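PDB 5DX9: trehalose-6-phosphate phosphatase, which is a phosphatase of the HAD superfamily that binds a magnesium ion and, nearby, a glycan. Local coordinates for residues Glu125-Ser130 / Glu152-Gln157; Thr131-Lys136 / Thr140-Asn145; Glu173-Val176 / Leu181-Arg184. All coordinates share one frame; numbering follows the deposited sequence.

Interaction 1 of 3, residues Glu125-Ser130 / Glu152-Gln157; sequences ERTTGS and EFQCKQ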
loop_
_atom_site.group_PDB
_atom_site.type_symbol
_atom_site.label_atom_id
_atom_site.label_comp_id
_atom_site.label_asym_id
_atom_site.label_seq_id
_atom_site.Cartn_x
_atom_site.Cartn_y
_atom_site.Cartn_z
ATOM N N GLU A 125 15.411 24.563 1.189
ATOM C CA GLU A 125 16.336 25.646 0.878
ATOM C C GLU A 125 17.533 25.668 1.828
ATOM O O GLU A 125 18.606 26.155 1.477
ATOM C CB GLU A 125 15.610 26.995 0.925
ATOM C CG GLU A 125 14.422 27.098 -0.027
ATOM C CD GLU A 125 13.583 28.348 0.202
ATOM O OE1 GLU A 125 12.495 28.452 -0.406
ATOM O OE2 GLU A 125 14.004 29.221 0.990
ATOM N N ARG A 126 17.348 25.136 3.031
ATOM C CA ARG A 126 18.397 25.174 4.044
ATOM C C ARG A 126 19.005 23.797 4.292
ATOM O O ARG A 126 19.755 23.601 5.246
ATOM C CB ARG A 126 17.848 25.758 5.348
ATOM C CG ARG A 126 17.566 27.250 5.268
ATOM C CD ARG A 126 16.591 27.698 6.340
ATOM N NE ARG A 126 16.257 29.113 6.197
ATOM C CZ ARG A 126 15.359 29.590 5.339
ATOM N NH1 ARG A 126 14.697 28.769 4.533
ATOM N NH2 ARG A 126 15.123 30.895 5.283
ATOM N N THR A 127 18.680 22.846 3.423
ATOM C CA THR A 127 19.235 21.504 3.518
ATOM C C THR A 127 19.679 21.037 2.137
ATOM O O THR A 127 18.884 20.488 1.377
ATOM C CB THR A 127 18.216 20.500 4.103
ATOM O OG1 THR A 127 17.722 20.988 5.357
ATOM C CG2 THR A 127 18.864 19.140 4.313
ATOM N N THR A 128 20.950 21.269 1.819
ATOM C CA THR A 128 21.494 20.925 0.510
ATOM C C THR A 128 21.318 19.440 0.207
ATOM O O THR A 128 21.625 18.583 1.037
ATOM C CB THR A 128 22.988 21.291 0.404
ATOM O OG1 THR A 128 23.160 22.686 0.685
ATOM C CG2 THR A 128 23.519 20.990 -0.990
ATOM N N GLY A 129 20.811 19.144 -0.985
ATOM C CA GLY A 129 20.590 17.772 -1.395
ATOM C C GLY A 129 19.186 17.300 -1.083
ATOM O O GLY A 129 18.763 16.240 -1.543
ATOM N N SER A 130 18.461 18.084 -0.292
ATOM C CA SER A 130 17.078 17.753 0.019
ATOM C C SER A 130 16.182 18.144 -1.149
ATOM O O SER A 130 16.470 19.098 -1.875
ATOM C CB SER A 130 16.614 18.454 1.296
ATOM O OG SER A 130 16.370 19.829 1.053
ATOM N N GLU A 152 19.519 14.270 8.935
ATOM C CA GLU A 152 18.725 13.719 10.024
ATOM C C GLU A 152 18.377 14.814 11.017
ATOM O O GLU A 152 17.251 14.884 11.506
ATOM C CB GLU A 152 19.473 12.586 10.726
ATOM C CG GLU A 152 20.247 11.698 9.775
ATOM C CD GLU A 152 20.419 10.286 10.292
ATOM O OE1 GLU A 152 19.534 9.447 10.019
ATOM O OE2 GLU A 152 21.438 10.012 10.964
ATOM N N PHE A 153 19.354 15.667 11.308
ATOM C CA PHE A 153 19.141 16.778 12.222
ATOM C C PHE A 153 18.025 17.667 11.704
ATOM O O PHE A 153 17.077 17.976 12.429
ATOM C CB PHE A 153 20.423 17.593 12.408
ATOM C CG PHE A 153 20.238 18.824 13.253
ATOM C CD1 PHE A 153 20.377 18.763 14.627
ATOM C CD2 PHE A 153 19.921 20.040 12.671
ATOM C CE1 PHE A 153 20.204 19.889 15.407
ATOM C CE2 PHE A 153 19.744 21.171 13.444
ATOM C CZ PHE A 153 19.884 21.095 14.815
ATOM N N GLN A 154 18.113 18.031 10.443
ATOM C CA GLN A 154 17.094 18.819 9.827
ATOM C C GLN A 154 15.776 18.072 9.833
ATOM O O GLN A 154 14.749 18.652 10.069
ATOM C CB GLN A 154 17.501 19.202 8.421
ATOM C CG GLN A 154 18.533 20.299 8.331
ATOM C CD GLN A 154 18.066 21.590 8.928
ATOM O OE1 GLN A 154 17.940 21.713 10.114
ATOM N NE2 GLN A 154 17.825 22.554 8.103
ATOM N N CYS A 155 15.814 16.775 9.612
ATOM C CA CYS A 155 14.601 15.968 9.627
ATOM C C CYS A 155 13.918 16.019 10.970
ATOM O O CYS A 155 12.740 16.160 11.039
ATOM C CB CYS A 155 14.905 14.534 9.219
ATOM S SG CYS A 155 13.567 13.346 9.296
ATOM N N LYS A 156 14.686 15.930 12.031
ATOM C CA LYS A 156 14.136 15.956 13.366
ATOM C C LYS A 156 13.544 17.288 13.693
ATOM O O LYS A 156 12.556 17.374 14.377
ATOM C CB LYS A 156 15.198 15.636 14.397
ATOM C CG LYS A 156 15.550 14.180 14.461
ATOM C CD LYS A 156 16.947 13.986 15.004
ATOM C CE LYS A 156 17.289 12.526 15.193
ATOM N NZ LYS A 156 17.784 11.914 13.944
ATOM N N GLN A 157 14.163 18.336 13.198
ATOM C CA GLN A 157 13.626 19.672 13.441
ATOM C C GLN A 157 12.311 19.886 12.700
ATOM O O GLN A 157 11.363 20.443 13.255
ATOM C CB GLN A 157 14.631 20.752 13.030
ATOM C CG GLN A 157 14.155 22.165 13.350
ATOM C CD GLN A 157 15.131 23.238 12.895
ATOM O OE1 GLN A 157 16.331 22.994 12.772
ATOM N NE2 GLN A 157 14.613 24.434 12.634
#
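T127 meets Q154 where the loop leaving helix 112-125 passes the side of helix 148-166. The contact is small, burying 114 Å² over both segments; no clear hydrogen bond crosses it, and the touching is largely T127 OG1 against the Q154 chain. The hydroxyl OG1 of T127 lies 3.2 Å from CG of Q154, while its methyl CG2 is farther, 4.2 Å from the same CG. The two side chains run past one another antiparallel. Q154 bends at chi2 (-61°), which brings its outer part up to T127 and R126.

Polar interactions settle the loop itself. With chi1 at -54°, OG1 of T127 sits beside its own backbone N and is hydrogen-bonded to the carbonyl O of Y123, so this buried hydroxyl has a partner in the preceding helix. The carbonyl O of T127 is gripped twice by S130, by N at 3.0 Å and by OG at 2.6 Å, the hydroxyl approaching in the carbonyl plane on a lone pair. These bonds close a type II turn from T127 to S130, with G129 at a positive phi of 93°.

Charge plays its part on the solvent side. The guanidinium of R126 turns from Q154; NH1 bonds to the carbonyl O of Y122, the group makes a cation-pi contact with the Y122 ring, and its salt bridge to E125 is long.

Around this point the elements converge: T127, S130 and Q154 all touch W141 of strand 139-142, Q154 also reaches Y123 of helix 112-125, and T127 and S130 rest on S146 in the link between that strand and helix 148-166.

Interaction 2 of 3, residues Thr131-Lys136 / Thr140-Asn145; sequences TIEVKK and TWHYRN. With G6P (6-O-phosphono-alpha-D-glucopyranose), chain B; GLC (alpha-D-glucopyranose), chain C.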
loop_
_atom_site.group_PDB
_atom_site.type_symbol
_atom_site.label_atom_id
_atom_site.label_comp_id
_atom_site.label_asym_id
_atom_site.label_seq_id
_atom_site.Cartn_x
_atom_site.Cartn_y
_atom_site.Cartn_z
ATOM N N THR A 131 15.092 17.405 -1.325
ATOM C CA THR A 131 14.161 17.678 -2.408
ATOM C C THR A 131 12.728 17.623 -1.894
ATOM O O THR A 131 12.453 17.024 -0.852
ATOM C CB THR A 131 14.339 16.680 -3.569
ATOM O OG1 THR A 131 13.714 17.197 -4.749
ATOM C CG2 THR A 131 13.731 15.329 -3.220
ATOM N N ILE A 132 11.817 18.265 -2.616
ATOM C CA ILE A 132 10.418 18.280 -2.220
ATOM C C ILE A 132 9.550 17.657 -3.306
ATOM O O ILE A 132 9.742 17.910 -4.495
ATOM C CB ILE A 132 9.924 19.707 -1.915
ATOM C CG1 ILE A 132 8.532 19.660 -1.283
ATOM C CG2 ILE A 132 9.915 20.556 -3.178
ATOM C CD1 ILE A 132 8.030 21.008 -0.816
ATOM N N GLU A 133 8.605 16.823 -2.888
ATOM C CA GLU A 133 7.708 16.162 -3.823
ATOM C C GLU A 133 6.263 16.523 -3.517
ATOM O O GLU A 133 5.579 15.815 -2.780
ATOM C CB GLU A 133 7.896 14.644 -3.776
ATOM C CG GLU A 133 8.181 14.016 -5.128
ATOM C CD GLU A 133 8.315 12.508 -5.058
ATOM O OE1 GLU A 133 9.037 12.012 -4.171
ATOM O OE2 GLU A 133 7.699 11.819 -5.894
ATOM N N VAL A 134 5.806 17.636 -4.079
ATOM C CA VAL A 134 4.409 18.022 -3.947
ATOM C C VAL A 134 3.552 17.140 -4.846
ATOM O O VAL A 134 3.697 17.151 -6.067
ATOM C CB VAL A 134 4.190 19.501 -4.303
ATOM C CG1 VAL A 134 2.714 19.854 -4.218
ATOM C CG2 VAL A 134 5.009 20.392 -3.380
ATOM N N LYS A 135 2.675 16.359 -4.232
ATOM C CA LYS A 135 1.775 15.498 -4.982
ATOM C C LYS A 135 0.364 16.060 -4.894
ATOM O O LYS A 135 0.168 17.176 -4.418
ATOM C CB LYS A 135 1.848 14.059 -4.463
ATOM C CG LYS A 135 3.167 13.362 -4.792
ATOM C CD LYS A 135 3.318 12.021 -4.082
ATOM C CE LYS A 135 3.684 12.216 -2.622
ATOM N NZ LYS A 135 4.034 10.940 -1.945
ATOM N N LYS A 136 -0.619 15.297 -5.352
ATOM C CA LYS A 136 -1.974 15.822 -5.452
ATOM C C LYS A 136 -2.678 15.922 -4.101
ATOM O O LYS A 136 -3.446 16.853 -3.874
ATOM C CB LYS A 136 -2.799 14.968 -6.416
ATOM C CG LYS A 136 -2.220 14.931 -7.826
ATOM C CD LYS A 136 -3.218 14.409 -8.849
ATOM C CE LYS A 136 -2.624 14.445 -10.253
ATOM N NZ LYS A 136 -3.575 13.954 -11.292
ATOM N N THR A 140 5.929 15.099 0.104
ATOM C CA THR A 140 7.081 14.383 0.629
ATOM C C THR A 140 8.340 15.235 0.573
ATOM O O THR A 140 8.642 15.837 -0.456
ATOM C CB THR A 140 7.334 13.082 -0.144
ATOM O OG1 THR A 140 6.161 12.261 -0.094
ATOM C CG2 THR A 140 8.513 12.328 0.454
ATOM N N TRP A 141 9.062 15.283 1.686
ATOM C CA TRP A 141 10.366 15.931 1.728
ATOM C C TRP A 141 11.460 14.872 1.812
ATOM O O TRP A 141 11.499 14.084 2.758
ATOM C CB TRP A 141 10.458 16.895 2.914
ATOM C CG TRP A 141 11.766 17.634 2.995
ATOM C CD1 TRP A 141 12.216 18.605 2.143
ATOM C CD2 TRP A 141 12.786 17.474 3.993
ATOM N NE1 TRP A 141 13.452 19.053 2.547
ATOM C CE2 TRP A 141 13.825 18.372 3.674
ATOM C CE3 TRP A 141 12.923 16.653 5.115
ATOM C CZ2 TRP A 141 14.983 18.477 4.444
ATOM C CZ3 TRP A 141 14.077 16.755 5.874
ATOM C CH2 TRP A 141 15.090 17.660 5.536
ATOM N N HIS A 142 12.337 14.852 0.813
ATOM C CA HIS A 142 13.427 13.885 0.762
ATOM C C HIS A 142 14.729 14.481 1.281
ATOM O O HIS A 142 15.050 15.629 0.982
ATOM C CB HIS A 142 13.639 13.390 -0.669
ATOM C CG HIS A 142 12.458 12.686 -1.254
ATOM N ND1 HIS A 142 12.183 11.360 -1.007
ATOM C CD2 HIS A 142 11.486 13.120 -2.097
ATOM C CE1 HIS A 142 11.090 11.007 -1.659
ATOM N NE2 HIS A 142 10.649 12.056 -2.327
ATOM N N TYR A 143 15.485 13.699 2.047
ATOM C CA TYR A 143 16.811 14.133 2.479
ATOM C C TYR A 143 17.836 13.012 2.318
ATOM O O TYR A 143 18.907 13.060 2.920
ATOM C CB TYR A 143 16.780 14.623 3.932
ATOM C CG TYR A 143 16.441 13.551 4.939
ATOM C CD1 TYR A 143 17.438 12.802 5.555
ATOM C CD2 TYR A 143 15.121 13.282 5.274
ATOM C CE1 TYR A 143 17.130 11.815 6.474
ATOM C CE2 TYR A 143 14.802 12.299 6.190
ATOM C CZ TYR A 143 15.809 11.569 6.789
ATOM O OH TYR A 143 15.483 10.589 7.701
ATOM N N ARG A 144 17.512 12.013 1.499
ATOM C CA ARG A 144 18.406 10.874 1.300
ATOM C C ARG A 144 19.739 11.291 0.680
ATOM O O ARG A 144 20.759 10.633 0.885
ATOM C CB ARG A 144 17.743 9.806 0.424
ATOM C CG ARG A 144 18.641 8.603 0.142
ATOM C CD ARG A 144 17.941 7.537 -0.694
ATOM N NE ARG A 144 16.787 6.984 0.006
ATOM C CZ ARG A 144 16.860 6.082 0.979
ATOM N NH1 ARG A 144 18.037 5.619 1.371
ATOM N NH2 ARG A 144 15.752 5.647 1.563
ATOM N N ASN A 145 19.734 12.383 -0.076
ATOM C CA ASN A 145 20.954 12.841 -0.726
ATOM C C ASN A 145 21.493 14.125 -0.108
ATOM O O ASN A 145 22.268 14.852 -0.731
ATOM C CB ASN A 145 20.716 13.023 -2.224
ATOM C CG ASN A 145 20.398 11.711 -2.919
ATOM O OD1 ASN A 145 21.088 10.710 -2.723
ATOM N ND2 ASN A 145 19.340 11.706 -3.722
HETATM C C1 G6P B . 8.945 7.050 -2.515
HETATM C C2 G6P B . 8.189 8.234 -3.103
HETATM C C3 G6P B . 7.547 9.081 -2.022
HETATM C C4 G6P B . 6.586 8.243 -1.204
HETATM C C5 G6P B . 7.120 6.859 -0.789
HETATM C C6 G6P B . 5.997 5.804 -0.749
HETATM O O1 G6P B . 10.120 7.446 -1.804
HETATM O O2 G6P B . 9.089 9.020 -3.883
HETATM O O3 G6P B . 6.779 10.140 -2.610
HETATM O O4 G6P B . 6.271 9.057 -0.065
HETATM O O5 G6P B . 8.096 6.276 -1.667
HETATM O O6 G6P B . 6.194 4.787 -1.763
HETATM P P G6P B . 5.591 3.284 -1.586
HETATM O O1P G6P B . 5.229 2.583 -2.988
HETATM O O2P G6P B . 6.607 2.444 -0.912
HETATM O O3P G6P B . 4.280 3.417 -0.663
HETATM C C1 GLC C . 10.916 6.314 -1.427
HETATM C C2 GLC C . 12.036 6.748 -0.481
HETATM C C3 GLC C . 13.096 7.553 -1.222
HETATM C C4 GLC C . 13.589 6.816 -2.460
HETATM C C5 GLC C . 12.415 6.389 -3.337
HETATM C C6 GLC C . 12.858 5.485 -4.487
HETATM O O2 GLC C . 11.475 7.518 0.600
HETATM O O3 GLC C . 14.203 7.800 -0.349
HETATM O O4 GLC C . 14.485 7.685 -3.172
HETATM O O5 GLC C . 11.452 5.662 -2.579
HETATM O O6 GLC C . 13.656 4.404 -3.986
#
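E133 and H142 cross on one face of a hairpin, their carboxylate and imidazole planes only 24° apart. With the planes so nearly coplanar, E133 OE1 meets H142 NE2 at the ring edge in a His-carboxylate hydrogen bond; the modelled 2.4 Å separation is very short and its exact value doubtful. The same OE1 accepts from O2 of 6-O-phosphono-alpha-D-glucopyranose at 3.0 Å, and that sugar oxygen also lies at the imidazole edge. One ring face of H142 is covered by CG2 of T140, 3.5 Å above the plane and offset toward the rim. T131 runs side by side with H142; its chi1 of -163° puts CG2 between the backbone N and carbonyl carbon, against H142 CB.

K135 crosses T140 after a bend at chi3, and K135 NZ donates to T140 OG1 at 3.1 Å. K135 NZ also donates to G6P O3 at 2.9 Å; its salt-bridge partner is E182 of strand 180-185, next to strand 139-142. Farther along, R144 sends NE to O3 of alpha-D-glucopyranose, 2.7 Å away and nearly straight at 167°.

Beneath, paired backbone bonds link T131 with H142 and E133 with T140 in antiparallel register, while the non-hydrogen-bonded pair I132 and W141 turns to the other face, against F120 and T124 of helix 112-125.

A sheet with polar side chains facing the ligand and helices packed behind is consistent with the alpha/beta cap of C2-type HAD phosphatases, and this hairpin lines the glycan pocket.

Interaction 3 of 3, residues Glu173-Val176 / Leu181-Arg184; sequences EVLV and LEVR. With G6P (6-O-phosphono-alpha-D-glucopyranose), chain B.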
loop_
_atom_site.group_PDB
_atom_site.type_symbol
_atom_site.label_atom_id
_atom_site.label_comp_id
_atom_site.label_asym_id
_atom_site.label_seq_id
_atom_site.Cartn_x
_atom_site.Cartn_y
_atom_site.Cartn_z
ATOM N N GLU A 173 -1.782 13.273 8.855
ATOM C CA GLU A 173 -0.874 12.354 9.523
ATOM C C GLU A 173 0.532 12.616 9.009
ATOM O O GLU A 173 0.743 12.780 7.808
ATOM C CB GLU A 173 -1.266 10.892 9.292
ATOM C CG GLU A 173 -0.466 9.901 10.145
ATOM C CD GLU A 173 -0.591 10.177 11.638
ATOM O OE1 GLU A 173 -1.733 10.298 12.133
ATOM O OE2 GLU A 173 0.451 10.284 12.320
ATOM N N VAL A 174 1.489 12.661 9.926
ATOM C CA VAL A 174 2.872 12.913 9.566
ATOM C C VAL A 174 3.644 11.609 9.542
ATOM O O VAL A 174 3.781 10.935 10.563
ATOM C CB VAL A 174 3.538 13.892 10.538
ATOM C CG1 VAL A 174 5.018 14.043 10.209
ATOM C CG2 VAL A 174 2.827 15.233 10.490
ATOM N N LEU A 175 4.149 11.266 8.363
ATOM C CA LEU A 175 4.803 9.989 8.143
ATOM C C LEU A 175 6.319 10.119 8.142
ATOM O O LEU A 175 6.878 10.957 7.435
ATOM C CB LEU A 175 4.333 9.385 6.819
ATOM C CG LEU A 175 2.823 9.246 6.618
ATOM C CD1 LEU A 175 2.525 8.756 5.207
ATOM C CD2 LEU A 175 2.213 8.307 7.657
ATOM N N VAL A 176 6.981 9.288 8.941
ATOM C CA VAL A 176 8.434 9.192 8.898
ATOM C C VAL A 176 8.839 8.020 8.009
ATOM O O VAL A 176 8.827 6.863 8.436
ATOM C CB VAL A 176 9.042 9.021 10.300
ATOM C CG1 VAL A 176 10.543 8.784 10.202
ATOM C CG2 VAL A 176 8.745 10.241 11.156
ATOM N N LEU A 181 10.252 12.706 4.993
ATOM C CA LEU A 181 9.051 13.033 5.750
ATOM C C LEU A 181 7.891 13.188 4.775
ATOM O O LEU A 181 8.059 13.743 3.689
ATOM C CB LEU A 181 9.229 14.316 6.558
ATOM C CG LEU A 181 10.047 14.264 7.842
ATOM C CD1 LEU A 181 9.965 15.606 8.559
ATOM C CD2 LEU A 181 9.575 13.131 8.741
ATOM N N GLU A 182 6.716 12.700 5.158
ATOM C CA GLU A 182 5.534 12.858 4.323
ATOM C C GLU A 182 4.316 13.237 5.153
ATOM O O GLU A 182 4.149 12.772 6.278
ATOM C CB GLU A 182 5.254 11.579 3.538
ATOM C CG GLU A 182 4.217 11.753 2.441
ATOM C CD GLU A 182 4.078 10.521 1.571
ATOM O OE1 GLU A 182 3.415 10.609 0.512
ATOM O OE2 GLU A 182 4.635 9.465 1.948
ATOM N N VAL A 183 3.474 14.098 4.599
ATOM C CA VAL A 183 2.229 14.461 5.260
ATOM C C VAL A 183 1.078 14.047 4.366
ATOM O O VAL A 183 1.072 14.353 3.175
ATOM C CB VAL A 183 2.145 15.969 5.558
ATOM C CG1 VAL A 183 0.858 16.283 6.308
ATOM C CG2 VAL A 183 3.356 16.422 6.355
ATOM N N ARG A 184 0.119 13.330 4.941
ATOM C CA ARG A 184 -1.047 12.863 4.198
ATOM C C ARG A 184 -2.314 13.231 4.940
ATOM O O ARG A 184 -2.264 13.596 6.112
ATOM C CB ARG A 184 -1.001 11.348 3.989
ATOM C CG ARG A 184 -1.190 10.542 5.271
ATOM C CD ARG A 184 -1.680 9.132 4.976
ATOM N NE ARG A 184 -1.437 8.227 6.094
ATOM C CZ ARG A 184 -2.210 8.131 7.173
ATOM N NH1 ARG A 184 -3.292 8.891 7.299
ATOM N NH2 ARG A 184 -1.895 7.273 8.133
HETATM C C1 G6P B . 8.945 7.050 -2.515
HETATM C C2 G6P B . 8.189 8.234 -3.103
HETATM C C3 G6P B . 7.547 9.081 -2.022
HETATM C C4 G6P B . 6.586 8.243 -1.204
HETATM C C5 G6P B . 7.120 6.859 -0.789
HETATM C C6 G6P B . 5.997 5.804 -0.749
HETATM O O1 G6P B . 10.120 7.446 -1.804
HETATM O O2 G6P B . 9.089 9.020 -3.883
HETATM O O3 G6P B . 6.779 10.140 -2.610
HETATM O O4 G6P B . 6.271 9.057 -0.065
HETATM O O5 G6P B . 8.096 6.276 -1.667
HETATM O O6 G6P B . 6.194 4.787 -1.763
HETATM P P G6P B . 5.591 3.284 -1.586
HETATM O O1P G6P B . 5.229 2.583 -2.988
HETATM O O2P G6P B . 6.607 2.444 -0.912
HETATM O O3P G6P B . 4.280 3.417 -0.663
#
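R184 turns its CG between the backbone N and carbonyl carbon (chi1 69°) and then extends to NE, which lays the guanidinium beside E173. E173 CB covers one face of that group, 3.4 Å above its plane, whereas a bend at chi2 carries the carboxylate away, leaving E173 OE1 5.0 Å from R184 NH2. L175 crosses R184 at about a right angle, with CD2 at 4.0 Å from NE. Beside it E182, extended throughout from a chi1 of -168°, points the same way and passes OE2 3.9 Å from L175 CD1.

The strands form an antiparallel beta hairpin at one margin of the four-stranded antiparallel sheet, probably that of the cap. E173 with R184 and L175 with E182 are the hydrogen-bonded pairs, the shortest bond running from L175 N to E182 O at 2.6 Å.

At the pocket end, E182 OE2 accepts from O4 of 6-O-phosphono-alpha-D-glucopyranose at 2.6 Å. H89 NE2 also bonds to E182 OE2, which should help fix the carboxylate. On the reverse face V176 CG2 meets L181 CD2 at 3.9 Å; there V174 and V176 touch L159 of helix 148-166, and L181 and V183 lie on F120 of helix 112-125.

In the fold
Interactions 2 and 3 are the two hairpins of one antiparallel sheet, joined where strands 139-142 and 180-185 lie side by side: W141 N is 2.7 Å from L181 O, a probable hydrogen bond, and K135 NZ forms a 2.6 Å salt bridge with E182 OE1. Both also bind the same sugar, 6-O-phosphono-alpha-D-glucopyranose, and the K135 side chain is about 11 Å from the magnesium ion. Interaction 1 encloses interaction 2 along the chain and stands farther off, the side chain of T127 being about 13 Å from the bound alpha-D-glucopyranose (GLC). It packs on the sheet's helical side, with S130 OG 3.4 Å from W141 NE1 and C155 O 3.8 Å from L181 CD1.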